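Local structure of kinetochore-associated protein NSL1 homolog (Homo sapiens, 5LSI) at residues R32-Q35 and K36-D39; A40-E43 and E44-E47. The protein serves as a subunit of the MIS12 complex, which is required for kinetochore formation and for normal chromosome alignment and segregation during mitosis. One frame throughout, in Å; residues are numbered along the deposited sequence.

Contact 1 (R32-Q35 and K36-D39); sequences RFVQ and KLGD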
ATOM      1  N   ARG B  32      -8.720  -7.023   1.548  1.00 30.31           N
ATOM      2  CA  ARG B  32      -9.435  -7.780   2.567  1.00 32.58           C
ATOM      3  C   ARG B  32      -9.149  -7.244   3.962  1.00 31.43           C
ATOM      4  O   ARG B  32     -10.035  -7.253   4.823  1.00 31.37           O
ATOM      5  CB  ARG B  32      -9.059  -9.260   2.468  1.00 37.00           C
ATOM      6  CG  ARG B  32      -9.720 -10.161   3.496  1.00 43.87           C
ATOM      7  CD  ARG B  32      -9.667 -11.620   3.053  1.00 49.44           C
ATOM      8  NE  ARG B  32      -9.800 -12.548   4.176  1.00 59.98           N
ATOM      9  CZ  ARG B  32     -10.960 -12.945   4.691  1.00 60.04           C
ATOM     10  NH1 ARG B  32     -12.101 -12.496   4.188  1.00 57.25           N
ATOM     11  NH2 ARG B  32     -10.977 -13.792   5.714  1.00 61.77           N
ATOM     12  N   PHE B  33      -7.929  -6.757   4.200  1.00 27.70           N
ATOM     13  CA  PHE B  33      -7.587  -6.237   5.521  1.00 28.84           C
ATOM     14  C   PHE B  33      -8.273  -4.904   5.799  1.00 31.79           C
ATOM     15  O   PHE B  33      -8.566  -4.593   6.959  1.00 33.32           O
ATOM     16  CB  PHE B  33      -6.068  -6.116   5.652  1.00 26.16           C
ATOM     17  CG  PHE B  33      -5.356  -7.433   5.546  1.00 30.48           C
ATOM     18  CD1 PHE B  33      -5.056  -8.165   6.683  1.00 34.97           C
ATOM     19  CD2 PHE B  33      -5.016  -7.955   4.308  1.00 31.71           C
ATOM     20  CE1 PHE B  33      -4.415  -9.385   6.587  1.00 32.53           C
ATOM     21  CE2 PHE B  33      -4.379  -9.175   4.207  1.00 31.92           C
ATOM     22  CZ  PHE B  33      -4.077  -9.890   5.346  1.00 35.13           C
ATOM     23  N   VAL B  34      -8.551  -4.114   4.761  1.00 26.91           N
ATOM     24  CA  VAL B  34      -9.338  -2.902   4.961  1.00 28.67           C
ATOM     25  C   VAL B  34     -10.775  -3.256   5.330  1.00 32.99           C
ATOM     26  O   VAL B  34     -11.386  -2.610   6.191  1.00 28.43           O
ATOM     27  CB  VAL B  34      -9.280  -2.011   3.708  1.00 30.17           C
ATOM     28  CG1 VAL B  34     -10.134  -0.768   3.903  1.00 30.77           C
ATOM     29  CG2 VAL B  34      -7.841  -1.631   3.397  1.00 28.41           C
ATOM     30  N   GLN B  35     -11.336  -4.287   4.686  1.00 30.66           N
ATOM     31  CA  GLN B  35     -12.705  -4.699   4.986  1.00 33.78           C
ATOM     32  C   GLN B  35     -12.844  -5.160   6.430  1.00 32.94           C
ATOM     33  O   GLN B  35     -13.873  -4.914   7.069  1.00 37.76           O
ATOM     34  CB  GLN B  35     -13.139  -5.810   4.028  1.00 34.76           C
ATOM     35  CG  GLN B  35     -13.150  -5.401   2.568  1.00 37.63           C
ATOM     36  CD  GLN B  35     -14.273  -4.438   2.246  1.00 47.27           C
ATOM     37  OE1 GLN B  35     -14.068  -3.431   1.568  1.00 53.51           O
ATOM     38  NE2 GLN B  35     -15.473  -4.747   2.726  1.00 51.42           N
ATOM     39  N   LYS B  36     -11.817  -5.825   6.966  1.00 34.92           N
ATOM     40  CA  LYS B  36     -11.876  -6.305   8.342  1.00 37.92           C
ATOM     41  C   LYS B  36     -11.983  -5.167   9.350  1.00 38.83           C
ATOM     42  O   LYS B  36     -12.388  -5.406  10.491  1.00 40.84           O
ATOM     43  CB  LYS B  36     -10.648  -7.161   8.660  1.00 38.08           C
ATOM     44  CG  LYS B  36     -10.439  -8.332   7.718  1.00 43.97           C
ATOM     45  CD  LYS B  36     -11.661  -9.227   7.642  1.00 46.39           C
ATOM     46  CE  LYS B  36     -11.331 -10.639   8.104  1.00 54.49           C
ATOM     47  NZ  LYS B  36     -12.519 -11.540   8.064  1.00 60.43           N
ATOM     48  N   LEU B  37     -11.622  -3.943   8.961  1.00 40.02           N
ATOM     49  CA  LEU B  37     -11.814  -2.796   9.841  1.00 37.91           C
ATOM     50  C   LEU B  37     -13.281  -2.510  10.108  1.00 41.64           C
ATOM     51  O   LEU B  37     -13.596  -1.883  11.125  1.00 42.51           O
ATOM     52  CB  LEU B  37     -11.174  -1.550   9.240  1.00 36.82           C
ATOM     53  CG  LEU B  37      -9.656  -1.508   9.177  1.00 37.59           C
ATOM     54  CD1 LEU B  37      -9.260  -0.551   8.073  1.00 41.08           C
ATOM     55  CD2 LEU B  37      -9.095  -1.063  10.517  1.00 34.90           C
ATOM     56  N   GLY B  38     -14.178  -2.945   9.215  1.00 40.43           N
ATOM     57  CA  GLY B  38     -15.590  -2.664   9.392  1.00 42.86           C
ATOM     58  C   GLY B  38     -16.141  -3.196  10.699  1.00 48.04           C
ATOM     59  O   GLY B  38     -17.130  -2.674  11.215  1.00 52.31           O
ATOM     60  N   ASP B  39     -15.511  -4.237  11.250  1.00 45.36           N
ATOM     61  CA  ASP B  39     -15.924  -4.753  12.550  1.00 50.61           C
ATOM     62  C   ASP B  39     -15.866  -3.661  13.611  1.00 55.67           C
ATOM     63  O   ASP B  39     -16.831  -3.452  14.355  1.00 61.66           O
ATOM     64  CB  ASP B  39     -15.043  -5.937  12.951  1.00 54.74           C
ATOM     65  CG  ASP B  39     -14.892  -6.966  11.832  1.00 58.92           C
ATOM     66  OD1 ASP B  39     -15.885  -7.226  11.113  1.00 57.59           O
ATOM     67  OD2 ASP B  39     -13.780  -7.525  11.686  1.00 63.08           O
TER
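Lys-36 folds back over Arg-32 in the C-terminal part of helix 20-35 of this NSL1 fragment and the turn that follows, where backbone bonding tightens from i+4 to i+3. Lys-36 N still bonds to Arg-32 O (3.1 Å), but the next two bonds reach one residue less: Leu-37 N to Val-34 O at 3.1 Å and Gly-38 N to Gln-35 O at 2.9 Å. In both of these the donor sits well above the carbonyl plane, so neither bond lies on a carbonyl lone pair.

In the lysine, chi1 (-56°) sets CG beside the backbone N, 3.1 Å from Arg-32 O, and bends at chi2 and chi3 then carry CE over one face of the arginine guanidinium, toward its rim. Lys-36 NZ ends 3.6 Å from Arg-32 NH2, so two like charges lie close together and would be expected to disfavour each other somewhat. On another side of the turn Leu-37 is apolar and buried; its CB lies against Val-34 O and its CD1 is 4.3 Å from Val-34 CG1.

Further out, Val-34 and Gln-35 pack on helix 46-62, while Phe-33 meets an aromatic ring of the partner protein. A basic side chain of that other chain pairs with Asp-39 OD2. The final turn closes weakly, with Asp-39 N 3.4 Å from Lys-36 O.

Contact 2 (A40-E43 and E44-E47); sequences ALPE and EIRE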
ATOM      1  N   ALA B  40     -14.750  -2.934  13.673  1.00 49.93           N
ATOM      2  CA  ALA B  40     -14.583  -1.875  14.660  1.00 51.02           C
ATOM      3  C   ALA B  40     -15.285  -0.578  14.276  1.00 50.93           C
ATOM      4  O   ALA B  40     -15.285   0.365  15.075  1.00 53.23           O
ATOM      5  CB  ALA B  40     -13.095  -1.601  14.886  1.00 52.66           C
ATOM      6  N   LEU B  41     -15.880  -0.503  13.086  1.00 50.68           N
ATOM      7  CA  LEU B  41     -16.545   0.736  12.697  1.00 48.83           C
ATOM      8  C   LEU B  41     -18.026   0.684  13.064  1.00 54.09           C
ATOM      9  O   LEU B  41     -18.651  -0.377  12.973  1.00 55.78           O
ATOM     10  CB  LEU B  41     -16.405   0.982  11.198  1.00 46.41           C
ATOM     11  CG  LEU B  41     -15.028   1.430  10.711  1.00 46.08           C
ATOM     12  CD1 LEU B  41     -15.059   1.719   9.218  1.00 40.56           C
ATOM     13  CD2 LEU B  41     -14.567   2.649  11.491  1.00 42.74           C
ATOM     14  N   PRO B  42     -18.609   1.809  13.468  1.00 55.94           N
ATOM     15  CA  PRO B  42     -20.040   1.825  13.778  1.00 56.99           C
ATOM     16  C   PRO B  42     -20.879   1.788  12.513  1.00 56.83           C
ATOM     17  O   PRO B  42     -20.489   2.294  11.458  1.00 53.52           O
ATOM     18  CB  PRO B  42     -20.232   3.147  14.537  1.00 54.76           C
ATOM     19  CG  PRO B  42     -18.867   3.803  14.601  1.00 55.90           C
ATOM     20  CD  PRO B  42     -18.013   3.148  13.572  1.00 55.18           C
ATOM     21  N   GLU B  43     -22.055   1.167  12.640  1.00 56.72           N
ATOM     22  CA  GLU B  43     -22.940   0.981  11.493  1.00 57.55           C
ATOM     23  C   GLU B  43     -23.317   2.307  10.842  1.00 54.35           C
ATOM     24  O   GLU B  43     -23.635   2.343   9.646  1.00 53.41           O
ATOM     25  CB  GLU B  43     -24.189   0.219  11.939  1.00 62.99           C
ATOM     26  CG  GLU B  43     -25.226  -0.015  10.858  1.00 68.16           C
ATOM     27  CD  GLU B  43     -26.391  -0.845  11.353  1.00 79.65           C
ATOM     28  OE1 GLU B  43     -26.144  -1.927  11.927  1.00 82.33           O
ATOM     29  OE2 GLU B  43     -27.551  -0.412  11.179  1.00 81.11           O
ATOM     30  N   GLU B  44     -23.257   3.403  11.604  1.00 57.27           N
ATOM     31  CA  GLU B  44     -23.671   4.708  11.098  1.00 54.79           C
ATOM     32  C   GLU B  44     -22.837   5.137   9.896  1.00 55.35           C
ATOM     33  O   GLU B  44     -23.369   5.692   8.927  1.00 56.65           O
ATOM     34  CB  GLU B  44     -23.571   5.745  12.223  1.00 59.34           C
ATOM     35  CG  GLU B  44     -24.405   6.998  12.008  1.00 68.23           C
ATOM     36  CD  GLU B  44     -24.310   7.970  13.178  1.00 76.15           C
ATOM     37  OE1 GLU B  44     -24.501   9.188  12.959  1.00 71.79           O
ATOM     38  OE2 GLU B  44     -24.043   7.520  14.315  1.00 76.02           O
ATOM     39  N   ILE B  45     -21.525   4.905   9.948  1.00 50.59           N
ATOM     40  CA  ILE B  45     -20.594   5.384   8.938  1.00 46.48           C
ATOM     41  C   ILE B  45     -19.841   4.247   8.261  1.00 42.04           C
ATOM     42  O   ILE B  45     -18.952   4.501   7.446  1.00 37.04           O
ATOM     43  CB  ILE B  45     -19.599   6.398   9.538  1.00 44.43           C
ATOM     44  CG1 ILE B  45     -18.901   5.782  10.752  1.00 45.02           C
ATOM     45  CG2 ILE B  45     -20.310   7.689   9.906  1.00 44.41           C
ATOM     46  CD1 ILE B  45     -17.487   6.282  10.976  1.00 43.19           C
ATOM     47  N   ARG B  46     -20.185   2.993   8.573  1.00 43.49           N
ATOM     48  CA  ARG B  46     -19.347   1.862   8.175  1.00 42.67           C
ATOM     49  C   ARG B  46     -19.142   1.810   6.665  1.00 37.04           C
ATOM     50  O   ARG B  46     -18.002   1.768   6.187  1.00 37.83           O
ATOM     51  CB  ARG B  46     -19.950   0.552   8.681  1.00 43.63           C
ATOM     52  CG  ARG B  46     -19.134  -0.676   8.302  1.00 43.51           C
ATOM     53  CD  ARG B  46     -19.698  -1.953   8.909  1.00 46.07           C
ATOM     54  NE  ARG B  46     -19.747  -1.891  10.367  1.00 54.44           N
ATOM     55  CZ  ARG B  46     -20.843  -2.111  11.091  1.00 58.87           C
ATOM     56  NH1 ARG B  46     -21.985  -2.417  10.493  1.00 59.46           N
ATOM     57  NH2 ARG B  46     -20.793  -2.029  12.414  1.00 60.83           N
ATOM     58  N   GLU B  47     -20.231   1.811   5.894  1.00 35.60           N
ATOM     59  CA  GLU B  47     -20.102   1.669   4.445  1.00 38.10           C
ATOM     60  C   GLU B  47     -19.319   2.807   3.798  1.00 32.91           C
ATOM     61  O   GLU B  47     -18.356   2.522   3.069  1.00 31.95           O
ATOM     62  CB  GLU B  47     -21.485   1.512   3.806  1.00 43.10           C
ATOM     63  CG  GLU B  47     -22.138   0.170   4.045  1.00 45.00           C
ATOM     64  CD  GLU B  47     -23.350  -0.037   3.161  1.00 60.69           C
ATOM     65  OE1 GLU B  47     -24.004   0.970   2.805  1.00 61.06           O
ATOM     66  OE2 GLU B  47     -23.642  -1.202   2.812  1.00 65.87           O
TER
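The hairpin loop between helices 20-35 and 46-62 ends here, where Leu-41 and Pro-42 lead in extended form into the first turn of the second helix, and the side chain of Arg-46 reaches back to hold that lead-in. Leu-41 O takes two N-H groups from the one guanidinium. Arg-46 NH2 makes the firmer bond, at 2.8 Å and with the donor in the carbonyl plane, although the oxygen itself is tilted 23° from the guanidinium plane. The bond from Arg-46 NE to the same Leu-41 O is weak, 3.2 Å long and bent to 128° at the hydrogen. The single N-H of NE is probably shared with Gly-38 O, which would be consistent with that weakness; the arginine thus links two carbonyls of the loop.

The arginine leaves the backbone with CG opposite its own N and stays extended until a bend at chi3 (-59°) turns the guanidinium back across the chain. One face then lies over the backbone of the Pro-42 to Glu-43 junction, with Glu-43 CA 3.5 Å above the plane. The carboxylate of Glu-43 stands nearby at a steep angle, its OE1 4.4 Å from Arg-46 NH1: too far for a salt bridge, though the opposite charges probably attract.

At the start of the turn, Pro-42 O receives Ile-45 N at 3.2 Å, with the donor above the carbonyl plane, and Arg-46 CB packs on the same oxygen. Leu-41 turns its side chain inward onto Ala-49 and Leu-50 of helix 46-62, while an aromatic side chain of the partner protein packs on Pro-42. The proline ring meets Ile-45 from the side of its CD atom, which lies 4.0 Å from Ile-45 CG1.

In the fold
Contacts 1 and 2 follow each other directly along the chain and together make the turn of a helical hairpin: contact 1 lies at the C-terminal part of helix 20-35 and the turn that follows, and contact 2 leads from the loop into helix 46-62. Their centres are 11 Å apart, on the same side of the chain's centre and at distances of about 18 and 25 Å from it, with contact 2 the farther out. The arginine of contact 2 also reaches a backbone carbonyl of contact 1, so the two are joined directly. Both also touch the chain of another protein, so this end of the NSL1 hairpin forms part of the interface within the assembly as well as the reversal of the chain.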